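PDB 4D7R: Proline/betaine transporter, RALF from Rickettsia prowazekii str. Madrid E, which probably acts as a guanine-nucleotide exchange factor through its Rickettsia Sec7 domain, joined here in an engineered chimera to the Legionella RalF capping domain. Local coordinates for residues R117-S122 against E137-H142; K110-S115 against Y159-Q164. One frame throughout, in Å; residues are numbered along the deposited sequence. Where two conformers were deposited one is given.

Contact 1: R117-S122 against E137-H142; sequences RRFLQS and ESFGTH
The carbonyl oxygen of Phe119 is gripped twice by Ser122. Ser122 OG donates to it at 2.6 Å, lying in the carbonyl plane, and Ser122 N reaches the same oxygen at 3.0 Å. Both bonds close the turn at the end of this stretch, just past Phe119. The setting is the all-helical Sec7 domain, the Rickettsia part of this chimera, where helix 112-121 packs against helix 129-146 in the buried interior. Across the interface the contact is a single phenylalanine pair, with the CA atoms of Phe119 and Phe139 7.1 Å apart. Each side chain is directed at the other helix, and the two run antiparallel past each other. With CG anti to the backbone N (chi1 -178°), the Phe119 ring is carried out to Phe139 CB. That methylene sits over one face of the Phe119 ring, displaced toward the rim; Phe139 CB is 3.6 Å from Phe119 CD2 and makes a CH-pi contact 26° off the ring normal. The rings themselves meet at a slant, their planes inclined at 42°. No hydrogen bond links the two segments, so the pairing is purely apolar. Around it the aromatic cluster widens: Phe105 and Phe123 form edge-to-face pairs with Phe119, and the ring of Phe107 meets that of Phe139. Helix 129-146 is also tied by polar bonds to the preceding part of the chain, through Ser138 OG to Thr102 OG1 and His142 NE2 to Phe105 O. The return contact of the phenylalanine pair is less direct: Phe119 CB comes obliquely to the Phe139 ring, 3.8 Å from Phe139 CD1.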
loop_
_atom_site.group_PDB
_atom_site.type_symbol
_atom_site.label_atom_id
_atom_site.label_comp_id
_atom_site.label_asym_id
_atom_site.label_seq_id
_atom_site.Cartn_x
_atom_site.Cartn_y
_atom_site.Cartn_z
ATOM N N ARG A 117 9.070 14.349 5.620
ATOM C CA ARG A 117 10.204 13.834 4.841
ATOM C C ARG A 117 10.927 12.699 5.576
ATOM O O ARG A 117 11.155 11.640 4.992
ATOM C CB ARG A 117 11.229 14.947 4.573
ATOM C CG ARG A 117 10.801 15.995 3.583
ATOM C CD ARG A 117 12.008 16.855 3.263
ATOM N NE ARG A 117 11.648 18.107 2.596
ATOM C CZ ARG A 117 11.474 18.231 1.288
ATOM N NH1 ARG A 117 11.587 17.171 0.490
ATOM N NH2 ARG A 117 11.182 19.406 0.765
ATOM N N ARG A 118 11.253 12.914 6.824
ATOM C CA ARG A 118 11.949 11.948 7.621
ATOM C C ARG A 118 11.136 10.649 7.739
ATOM O O ARG A 118 11.642 9.617 7.514
ATOM C CB ARG A 118 12.277 12.541 8.975
ATOM C CG ARG A 118 13.312 11.777 9.717
ATOM C CD ARG A 118 13.878 12.559 10.861
ATOM N NE ARG A 118 13.500 11.996 12.130
ATOM C CZ ARG A 118 12.947 12.680 13.104
ATOM N NH1 ARG A 118 12.876 13.965 13.024
ATOM N NH2 ARG A 118 12.436 12.070 14.133
ATOM N N PHE A 119 9.877 10.764 8.075
ATOM C CA PHE A 119 8.982 9.618 8.231
ATOM C C PHE A 119 8.977 8.798 6.949
ATOM O O PHE A 119 9.235 7.595 7.004
ATOM C CB PHE A 119 7.539 10.058 8.601
ATOM C CG PHE A 119 6.572 8.915 8.820
ATOM C CD1 PHE A 119 6.657 8.115 9.962
ATOM C CD2 PHE A 119 5.619 8.593 7.853
ATOM C CE1 PHE A 119 5.757 7.047 10.161
ATOM C CE2 PHE A 119 4.731 7.512 8.046
ATOM C CZ PHE A 119 4.803 6.756 9.198
ATOM N N LEU A 120 8.739 9.461 5.797
ATOM C CA LEU A 120 8.657 8.783 4.496
ATOM C C LEU A 120 9.957 8.022 4.075
ATOM O O LEU A 120 9.873 7.108 3.244
ATOM C CB LEU A 120 8.159 9.738 3.388
ATOM C CG LEU A 120 6.734 10.323 3.523
ATOM C CD1 LEU A 120 6.474 11.366 2.452
ATOM C CD2 LEU A 120 5.643 9.219 3.523
ATOM N N GLN A 121 11.125 8.387 4.657
ATOM C CA GLN A 121 12.433 7.764 4.383
ATOM C C GLN A 121 12.734 6.580 5.316
ATOM O O GLN A 121 13.670 5.820 5.051
ATOM C CB GLN A 121 13.563 8.799 4.525
ATOM C CG GLN A 121 13.623 9.831 3.405
ATOM C CD GLN A 121 14.399 11.052 3.826
ATOM O OE1 GLN A 121 14.157 12.174 3.368
ATOM N NE2 GLN A 121 15.370 10.858 4.692
ATOM N N SER A 122 11.950 6.416 6.394
ATOM C CA SER A 122 12.169 5.337 7.380
ATOM C C SER A 122 11.814 3.925 6.874
ATOM O O SER A 122 12.107 2.923 7.544
ATOM C CB SER A 122 11.471 5.661 8.698
ATOM O OG SER A 122 10.064 5.661 8.525
ATOM N N GLU A 137 -1.743 8.363 7.355
ATOM C CA GLU A 137 -2.630 8.647 8.492
ATOM C C GLU A 137 -1.869 8.509 9.813
ATOM O O GLU A 137 -2.071 9.330 10.710
ATOM C CB GLU A 137 -3.876 7.746 8.461
ATOM C CG GLU A 137 -4.959 8.204 9.434
ATOM C CD GLU A 137 -6.103 7.245 9.678
ATOM O OE1 GLU A 137 -6.478 6.513 8.733
ATOM O OE2 GLU A 137 -6.689 7.290 10.784
ATOM N N SER A 138 -0.953 7.514 9.911
ATOM C CA SER A 138 -0.125 7.299 11.118
ATOM C C SER A 138 0.779 8.505 11.394
ATOM O O SER A 138 0.830 8.978 12.539
ATOM C CB SER A 138 0.694 6.017 11.007
ATOM O OG SER A 138 1.363 5.809 12.244
ATOM N N PHE A 139 1.381 9.061 10.323
ATOM C CA PHE A 139 2.250 10.229 10.432
ATOM C C PHE A 139 1.453 11.417 10.991
ATOM O O PHE A 139 1.869 12.017 11.985
ATOM C CB PHE A 139 2.890 10.606 9.076
ATOM C CG PHE A 139 3.486 11.993 9.170
ATOM C CD1 PHE A 139 4.681 12.208 9.850
ATOM C CD2 PHE A 139 2.784 13.099 8.707
ATOM C CE1 PHE A 139 5.171 13.510 10.054
ATOM C CE2 PHE A 139 3.259 14.403 8.928
ATOM C CZ PHE A 139 4.461 14.600 9.576
ATOM N N GLY A 140 0.355 11.767 10.314
ATOM C CA GLY A 140 -0.479 12.913 10.701
ATOM C C GLY A 140 -0.935 12.888 12.147
ATOM O O GLY A 140 -0.739 13.853 12.893
ATOM N N THR A 141 -1.528 11.769 12.571
ATOM C CA THR A 141 -1.972 11.606 13.943
ATOM C C THR A 141 -0.853 11.866 14.969
ATOM O O THR A 141 -1.061 12.603 15.942
ATOM C CB THR A 141 -2.668 10.245 14.095
ATOM O OG1 THR A 141 -3.825 10.259 13.256
ATOM C CG2 THR A 141 -3.088 9.953 15.554
ATOM N N HIS A 142 0.324 11.254 14.760
ATOM C CA HIS A 142 1.422 11.411 15.714
ATOM C C HIS A 142 2.021 12.823 15.707
ATOM O O HIS A 142 2.355 13.350 16.789
ATOM C CB HIS A 142 2.506 10.331 15.517
ATOM C CG HIS A 142 3.664 10.451 16.477
ATOM N ND1 HIS A 142 3.487 10.316 17.852
ATOM C CD2 HIS A 142 4.972 10.702 16.231
ATOM C CE1 HIS A 142 4.688 10.472 18.386
ATOM N NE2 HIS A 142 5.610 10.743 17.458
#

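Contact 2: K110-S115 against Y159-Q164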
loop_
_atom_site.group_PDB
_atom_site.type_symbol
_atom_site.label_atom_id
_atom_site.label_comp_id
_atom_site.label_asym_id
_atom_site.label_seq_id
_atom_site.Cartn_x
_atom_site.Cartn_y
_atom_site.Cartn_z
ATOM N N LYS A 110 9.051 20.200 16.022
ATOM C CA LYS A 110 9.761 19.969 14.784
ATOM C C LYS A 110 8.956 20.581 13.657
ATOM O O LYS A 110 7.726 20.700 13.756
ATOM C CB LYS A 110 9.993 18.458 14.511
ATOM C CG LYS A 110 10.884 17.724 15.512
ATOM C CD LYS A 110 12.254 18.346 15.739
ATOM C CE LYS A 110 12.888 17.781 16.987
ATOM N NZ LYS A 110 13.980 18.659 17.495
ATOM N N ASP A 111 9.667 20.986 12.603
ATOM C CA ASP A 111 9.109 21.540 11.378
ATOM C C ASP A 111 8.260 20.424 10.763
ATOM O O ASP A 111 8.731 19.280 10.681
ATOM C CB ASP A 111 10.241 21.912 10.405
ATOM C CG ASP A 111 9.719 22.417 9.069
ATOM O OD1 ASP A 111 9.123 23.517 9.043
ATOM O OD2 ASP A 111 9.819 21.671 8.074
ATOM N N TYR A 112 7.024 20.764 10.355
ATOM C CA TYR A 112 6.083 19.814 9.787
ATOM C C TYR A 112 6.649 19.079 8.575
ATOM O O TYR A 112 6.666 17.845 8.571
ATOM C CB TYR A 112 4.759 20.495 9.413
ATOM C CG TYR A 112 3.785 19.538 8.766
ATOM C CD1 TYR A 112 3.000 18.691 9.537
ATOM C CD2 TYR A 112 3.669 19.459 7.378
ATOM C CE1 TYR A 112 2.079 17.834 8.952
ATOM C CE2 TYR A 112 2.778 18.577 6.780
ATOM C CZ TYR A 112 1.978 17.775 7.574
ATOM O OH TYR A 112 1.103 16.905 7.009
ATOM N N LEU A 113 7.098 19.812 7.591
ATOM C CA LEU A 113 7.570 19.162 6.398
ATOM C C LEU A 113 8.852 18.292 6.611
ATOM O O LEU A 113 8.981 17.230 6.073
ATOM C CB LEU A 113 7.790 20.173 5.304
ATOM C CG LEU A 113 8.150 19.590 3.986
ATOM C CD1 LEU A 113 7.009 18.738 3.478
ATOM C CD2 LEU A 113 8.387 20.715 3.014
ATOM N N GLU A 114 9.766 18.780 7.417
ATOM C CA GLU A 114 10.967 18.011 7.744
ATOM C C GLU A 114 10.572 16.693 8.407
ATOM O O GLU A 114 11.121 15.643 8.076
ATOM C CB GLU A 114 11.894 18.832 8.654
ATOM C CG GLU A 114 12.931 19.609 7.853
ATOM C CD GLU A 114 14.109 18.792 7.349
ATOM O OE1 GLU A 114 15.019 18.507 8.163
ATOM O OE2 GLU A 114 14.126 18.432 6.149
ATOM N N SER A 115 9.584 16.751 9.296
ATOM C CA SER A 115 9.055 15.569 9.990
ATOM C C SER A 115 8.445 14.588 8.973
ATOM O O SER A 115 8.726 13.390 9.039
ATOM C CB SER A 115 8.012 15.998 11.007
ATOM O OG SER A 115 8.637 16.724 12.050
ATOM N N TYR A 159 -3.958 14.994 8.564
ATOM C CA TYR A 159 -4.083 14.035 7.473
ATOM C C TYR A 159 -4.389 14.732 6.167
ATOM O O TYR A 159 -3.746 14.408 5.176
ATOM C CB TYR A 159 -5.120 12.961 7.818
ATOM C CG TYR A 159 -5.484 12.049 6.668
ATOM C CD1 TYR A 159 -4.628 11.031 6.262
ATOM C CD2 TYR A 159 -6.706 12.178 6.014
ATOM C CE1 TYR A 159 -4.972 10.174 5.221
ATOM C CE2 TYR A 159 -7.061 11.326 4.972
ATOM C CZ TYR A 159 -6.203 10.308 4.598
ATOM O OH TYR A 159 -6.570 9.457 3.596
ATOM N N ILE A 160 -5.318 15.712 6.160
ATOM C CA ILE A 160 -5.633 16.445 4.937
ATOM C C ILE A 160 -4.403 17.242 4.490
ATOM O O ILE A 160 -4.059 17.188 3.315
ATOM C CB ILE A 160 -6.917 17.303 5.059
ATOM C CG1 ILE A 160 -8.115 16.403 5.450
ATOM C CG2 ILE A 160 -7.201 18.064 3.725
ATOM C CD1 ILE A 160 -9.210 17.046 6.253
ATOM N N LEU A 161 -3.687 17.881 5.445
ATOM C CA LEU A 161 -2.473 18.644 5.127
ATOM C C LEU A 161 -1.414 17.749 4.488
ATOM O O LEU A 161 -0.803 18.160 3.501
ATOM C CB LEU A 161 -1.939 19.358 6.380
ATOM C CG LEU A 161 -0.664 20.198 6.226
ATOM C CD1 LEU A 161 -0.875 21.416 5.320
ATOM C CD2 LEU A 161 -0.158 20.657 7.556
ATOM N N ALA A 162 -1.274 16.537 4.995
ATOM C CA ALA A 162 -0.280 15.618 4.488
ATOM C C ALA A 162 -0.629 15.154 3.059
ATOM O O ALA A 162 0.211 15.190 2.216
ATOM C CB ALA A 162 -0.115 14.431 5.404
ATOM N N TYR A 163 -1.876 14.755 2.810
ATOM C CA TYR A 163 -2.226 14.289 1.482
ATOM C C TYR A 163 -2.209 15.409 0.443
ATOM O O TYR A 163 -1.794 15.178 -0.666
ATOM C CB TYR A 163 -3.444 13.359 1.419
ATOM C CG TYR A 163 -4.834 13.921 1.426
ATOM C CD1 TYR A 163 -5.293 14.719 0.416
ATOM C CD2 TYR A 163 -5.726 13.581 2.428
ATOM C CE1 TYR A 163 -6.557 15.205 0.437
ATOM C CE2 TYR A 163 -6.983 14.059 2.439
ATOM C CZ TYR A 163 -7.399 14.862 1.441
ATOM O OH TYR A 163 -8.651 15.327 1.446
ATOM N N GLN A 164 -2.565 16.624 0.866
ATOM C CA GLN A 164 -2.527 17.787 -0.020
ATOM C C GLN A 164 -1.074 18.145 -0.362
ATOM O O GLN A 164 -0.814 18.568 -1.480
ATOM C CB GLN A 164 -3.289 18.994 0.569
ATOM C CG GLN A 164 -4.804 18.816 0.632
ATOM C CD GLN A 164 -5.537 19.133 -0.653
ATOM O OE1 GLN A 164 -5.028 19.803 -1.556
ATOM N NE2 GLN A 164 -6.802 18.750 -0.707
#
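Leu161 is where 159-164 first meets Tyr112. Its CG stands anti to the backbone N (chi1 180°), which sends the branch out to the ring, and the CD2 methyl settles over one face, somewhat toward the rim. The methyl carbon Leu161 CD2 is 3.6 Å from Tyr112 CZ and forms a CH-pi contact 16° off the ring normal. Ala162 takes the hydroxyl end: its CB lies 3.2 Å from Tyr112 OH. Ala162 N, at the edge of the ring near its plane, is 3.1 Å from Tyr112 OH, but the angle is too poor for a hydrogen bond. That hydroxyl has a weak hydrogen bond to Ala158 O one turn earlier. The contact lays the side chain of the first residue of helix 112-121 against helix 155-173 within the helical Sec7 domain. Tyr163 lies on another side of its helix, where it stacks on Trp277 of the Legionella capping domain, an interface between the two parts of the engineered chimera. Asp111 is the N-cap of helix 112-121: Asp111 OD2 accepts from Glu114 N at 3.0 Å with an N-H...O angle of 160°, on the anti side and somewhat out of the carboxylate plane. Asp111 O is held by Ser115 OG, which stands above its carbonyl plane at 2.9 Å, and by Ser115 N from the other face.

In the fold
Both contacts draw on helix 112-121: contact 2 uses its first turn, against helix 155-173, and contact 1 its later part, against helix 129-146. In chain order come 112-121, 129-146 and 155-173, which nests contact 1 inside the loop closed by contact 2. The centres are about 8 Å apart and the contacts touch: Phe139 CE2 lies 3.6 Å from Tyr112 CE1, and Phe139 CE1 is the same distance from Ser115 C. Phe139 thereby touches both contacts, and the three helices pack around it. All four segments lie in the Sec7 domain, so this packing is internal to the Rickettsia portion and does not cross the fusion.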